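Local coordinates for adhesion and penetration protein autotransporter (Haemophilus influenzae, PDB 3SYJ) that promotes bacterial adherence, aggregation and host-cell invasion through its secreted passenger domain, which also carries a probable serine protease, at residues V59-E64 against P221-D226. Residues are numbered along the deposited sequence; the frame is centred on the assembly and turned at random.
Sequences VAALVE and PMFIYD
The methyl group of Ala-61 points toward the start of strand 221-226, obliquely between Pro-221 and Phe-223, and meets the proline ring with its CB 3.9 Å from both CB and CG of Pro-221. It thus touches the CB-CG side of the ring about equally, slanting in from one face. The Pro-221 ring is itself turned to the alanine, and its CG also comes within 4.4 Å of the carbonyl oxygen of Ala-60, whose own methyl faces the other way. Phe-223, two residues further on and on the same side of its strand, supplies the second partner of the Ala-61 methyl. Its side chain leaves the backbone obliquely to the contact, but with CG swung to chi1 -57° the ring leans back toward 61-64, bringing CZ 4.4 Å from Ala-61 CB. The methyl approaches this ring at a slant. The backbones are nearest at the CA atoms of Ala-61 and Pro-221, 6.4 Å apart, and separate from there. Strand 221-226 runs between strands 151-155 and 231-238 of an antiparallel sheet, whereas 61-64 pairs with 67-69; the contact therefore joins two separate sheets within the peptidase S6 domain, a member of the chymotrypsin-like PA clan. Ile-154 and Ile-234 also pack on Pro-221, and Ile-49 on Phe-223. The side chain of Pro-221 is about 10 Å from that of Ser-218, the probable catalytic serine, in a presumed triad with His-73 and Asp-115. All four touching residues are buried, and the side-chain contacts are apolar: with just 113 Å² buried between the segments, this is a small, nondirectional contact, consistent with a modest contribution from dispersion and exclusion of water.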
ATOM      1  N   VAL A  59     -29.097 -57.342 -20.574  1.00 17.24           N
ATOM      2  CA  VAL A  59     -29.597 -58.120 -21.707  1.00 19.14           C
ATOM      3  C   VAL A  59     -30.180 -57.274 -22.842  1.00 21.78           C
ATOM      4  O   VAL A  59     -30.613 -57.822 -23.859  1.00 22.75           O
ATOM      5  CB  VAL A  59     -30.620 -59.195 -21.286  1.00 16.58           C
ATOM      6  CG1 VAL A  59     -30.032 -60.100 -20.213  1.00 17.13           C
ATOM      7  CG2 VAL A  59     -31.898 -58.549 -20.802  1.00 18.45           C
ATOM      8  N   ALA A  60     -30.187 -55.950 -22.693  1.00 18.37           N
ATOM      9  CA  ALA A  60     -30.779 -55.101 -23.737  1.00 19.58           C
ATOM     10  C   ALA A  60     -30.175 -53.709 -23.855  1.00 15.64           C
ATOM     11  O   ALA A  60     -29.532 -53.206 -22.928  1.00 15.48           O
ATOM     12  CB  ALA A  60     -32.295 -55.004 -23.564  1.00 12.99           C
ATOM     13  N   ALA A  61     -30.397 -53.087 -25.006  1.00 11.79           N
ATOM     14  CA  ALA A  61     -29.874 -51.753 -25.246  1.00 14.16           C
ATOM     15  C   ALA A  61     -30.948 -50.848 -25.846  1.00 14.70           C
ATOM     16  O   ALA A  61     -31.817 -51.305 -26.592  1.00 14.99           O
ATOM     17  CB  ALA A  61     -28.648 -51.814 -26.147  1.00 15.44           C
ATOM     18  N   LEU A  62     -30.881 -49.568 -25.500  1.00 14.66           N
ATOM     19  CA  LEU A  62     -31.898 -48.599 -25.899  1.00 17.29           C
ATOM     20  C   LEU A  62     -31.620 -48.050 -27.304  1.00 15.21           C
ATOM     21  O   LEU A  62     -30.655 -47.315 -27.509  1.00 12.78           O
ATOM     22  CB  LEU A  62     -31.959 -47.463 -24.868  1.00 13.54           C
ATOM     23  CG  LEU A  62     -33.128 -46.470 -24.923  1.00 18.33           C
ATOM     24  CD1 LEU A  62     -34.468 -47.130 -24.591  1.00  9.09           C
ATOM     25  CD2 LEU A  62     -32.850 -45.319 -23.981  1.00 14.43           C
ATOM     26  N   VAL A  63     -32.468 -48.414 -28.266  1.00 12.31           N
ATOM     27  CA  VAL A  63     -32.251 -48.027 -29.656  1.00 16.98           C
ATOM     28  C   VAL A  63     -33.228 -46.937 -30.137  1.00 23.68           C
ATOM     29  O   VAL A  63     -33.042 -46.358 -31.208  1.00 22.13           O
ATOM     30  CB  VAL A  63     -32.327 -49.252 -30.609  1.00 21.86           C
ATOM     31  CG1 VAL A  63     -31.281 -50.305 -30.237  1.00 16.78           C
ATOM     32  CG2 VAL A  63     -33.711 -49.860 -30.582  1.00 18.05           C
ATOM     33  N   GLU A  64     -34.269 -46.674 -29.353  1.00 22.83           N
ATOM     34  CA  GLU A  64     -35.152 -45.539 -29.600  1.00 21.25           C
ATOM     35  C   GLU A  64     -35.717 -45.119 -28.254  1.00 23.17           C
ATOM     36  O   GLU A  64     -35.420 -45.750 -27.239  1.00 22.87           O
ATOM     37  CB  GLU A  64     -36.274 -45.914 -30.564  1.00 22.00           C
ATOM     38  CG  GLU A  64     -36.374 -44.992 -31.791  1.00 32.26           C
ATOM     39  CD  GLU A  64     -36.595 -43.520 -31.436  1.00 32.93           C
ATOM     40  OE1 GLU A  64     -35.886 -42.660 -32.005  1.00 30.81           O
ATOM     41  OE2 GLU A  64     -37.472 -43.227 -30.592  1.00 31.16           O
ATOM     42  N   PRO A 221     -25.454 -56.426 -25.674  1.00 17.10           N
ATOM     43  CA  PRO A 221     -25.116 -55.646 -26.862  1.00 12.98           C
ATOM     44  C   PRO A 221     -23.625 -55.591 -27.157  1.00 13.55           C
ATOM     45  O   PRO A 221     -22.789 -55.686 -26.264  1.00 12.00           O
ATOM     46  CB  PRO A 221     -25.577 -54.232 -26.487  1.00 11.18           C
ATOM     47  CG  PRO A 221     -25.830 -54.253 -24.999  1.00 12.92           C
ATOM     48  CD  PRO A 221     -25.445 -55.588 -24.466  1.00 15.36           C
ATOM     49  N   MET A 222     -23.306 -55.390 -28.423  1.00 15.29           N
ATOM     50  CA  MET A 222     -21.937 -55.209 -28.854  1.00 15.64           C
ATOM     51  C   MET A 222     -21.941 -53.932 -29.685  1.00 14.58           C
ATOM     52  O   MET A 222     -22.810 -53.745 -30.535  1.00 17.32           O
ATOM     53  CB  MET A 222     -21.496 -56.441 -29.651  1.00 14.50           C
ATOM     54  CG  MET A 222     -20.140 -56.366 -30.308  1.00 16.14           C
ATOM     55  SD  MET A 222     -20.240 -56.103 -32.083  1.00 21.94           S
ATOM     56  CE  MET A 222     -19.791 -54.397 -32.144  1.00 23.10           C
ATOM     57  N   PHE A 223     -20.992 -53.039 -29.413  1.00 14.22           N
ATOM     58  CA  PHE A 223     -20.981 -51.712 -30.018  1.00 13.22           C
ATOM     59  C   PHE A 223     -19.740 -51.499 -30.861  1.00 15.02           C
ATOM     60  O   PHE A 223     -18.672 -52.016 -30.547  1.00 14.40           O
ATOM     61  CB  PHE A 223     -21.013 -50.634 -28.931  1.00 12.07           C
ATOM     62  CG  PHE A 223     -22.179 -50.745 -28.001  1.00 11.62           C
ATOM     63  CD1 PHE A 223     -23.343 -50.032 -28.243  1.00  9.77           C
ATOM     64  CD2 PHE A 223     -22.114 -51.560 -26.882  1.00 10.85           C
ATOM     65  CE1 PHE A 223     -24.431 -50.131 -27.384  1.00  9.35           C
ATOM     66  CE2 PHE A 223     -23.192 -51.662 -26.015  1.00 12.31           C
ATOM     67  CZ  PHE A 223     -24.356 -50.941 -26.270  1.00  8.46           C
ATOM     68  N   ILE A 224     -19.873 -50.719 -31.928  1.00 14.68           N
ATOM     69  CA  ILE A 224     -18.730 -50.422 -32.774  1.00 14.67           C
ATOM     70  C   ILE A 224     -18.601 -48.919 -32.982  1.00 19.43           C
ATOM     71  O   ILE A 224     -19.603 -48.206 -33.096  1.00 16.95           O
ATOM     72  CB  ILE A 224     -18.797 -51.188 -34.124  1.00 20.34           C
ATOM     73  CG1 ILE A 224     -17.422 -51.212 -34.814  1.00 18.51           C
ATOM     74  CG2 ILE A 224     -19.901 -50.627 -35.031  1.00 16.38           C
ATOM     75  CD1 ILE A 224     -17.356 -52.133 -36.017  1.00 16.34           C
ATOM     76  N   TYR A 225     -17.366 -48.428 -32.995  1.00 16.46           N
ATOM     77  CA  TYR A 225     -17.150 -47.007 -33.204  1.00 16.63           C
ATOM     78  C   TYR A 225     -16.950 -46.683 -34.681  1.00 21.10           C
ATOM     79  O   TYR A 225     -16.014 -47.178 -35.310  1.00 16.98           O
ATOM     80  CB  TYR A 225     -15.947 -46.509 -32.408  1.00 14.93           C
ATOM     81  CG  TYR A 225     -15.824 -44.991 -32.403  1.00 15.36           C
ATOM     82  CD1 TYR A 225     -16.710 -44.214 -31.673  1.00 15.07           C
ATOM     83  CD2 TYR A 225     -14.833 -44.344 -33.128  1.00 16.15           C
ATOM     84  CE1 TYR A 225     -16.613 -42.838 -31.650  1.00 19.82           C
ATOM     85  CE2 TYR A 225     -14.725 -42.962 -33.118  1.00 20.29           C
ATOM     86  CZ  TYR A 225     -15.624 -42.213 -32.374  1.00 20.73           C
ATOM     87  OH  TYR A 225     -15.542 -40.843 -32.336  1.00 17.45           O
ATOM     88  N   ASP A 226     -17.842 -45.853 -35.221  1.00 20.21           N
ATOM     89  CA  ASP A 226     -17.697 -45.308 -36.567  1.00 20.28           C
ATOM     90  C   ASP A 226     -16.868 -44.026 -36.490  1.00 21.67           C
ATOM     91  O   ASP A 226     -17.331 -43.015 -35.975  1.00 25.38           O
ATOM     92  CB  ASP A 226     -19.076 -45.015 -37.166  1.00 23.28           C
ATOM     93  CG  ASP A 226     -19.014 -44.636 -38.638  1.00 25.20           C
ATOM     94  OD1 ASP A 226     -18.105 -43.875 -39.032  1.00 25.97           O
ATOM     95  OD2 ASP A 226     -19.885 -45.096 -39.404  1.00 26.69           O
TER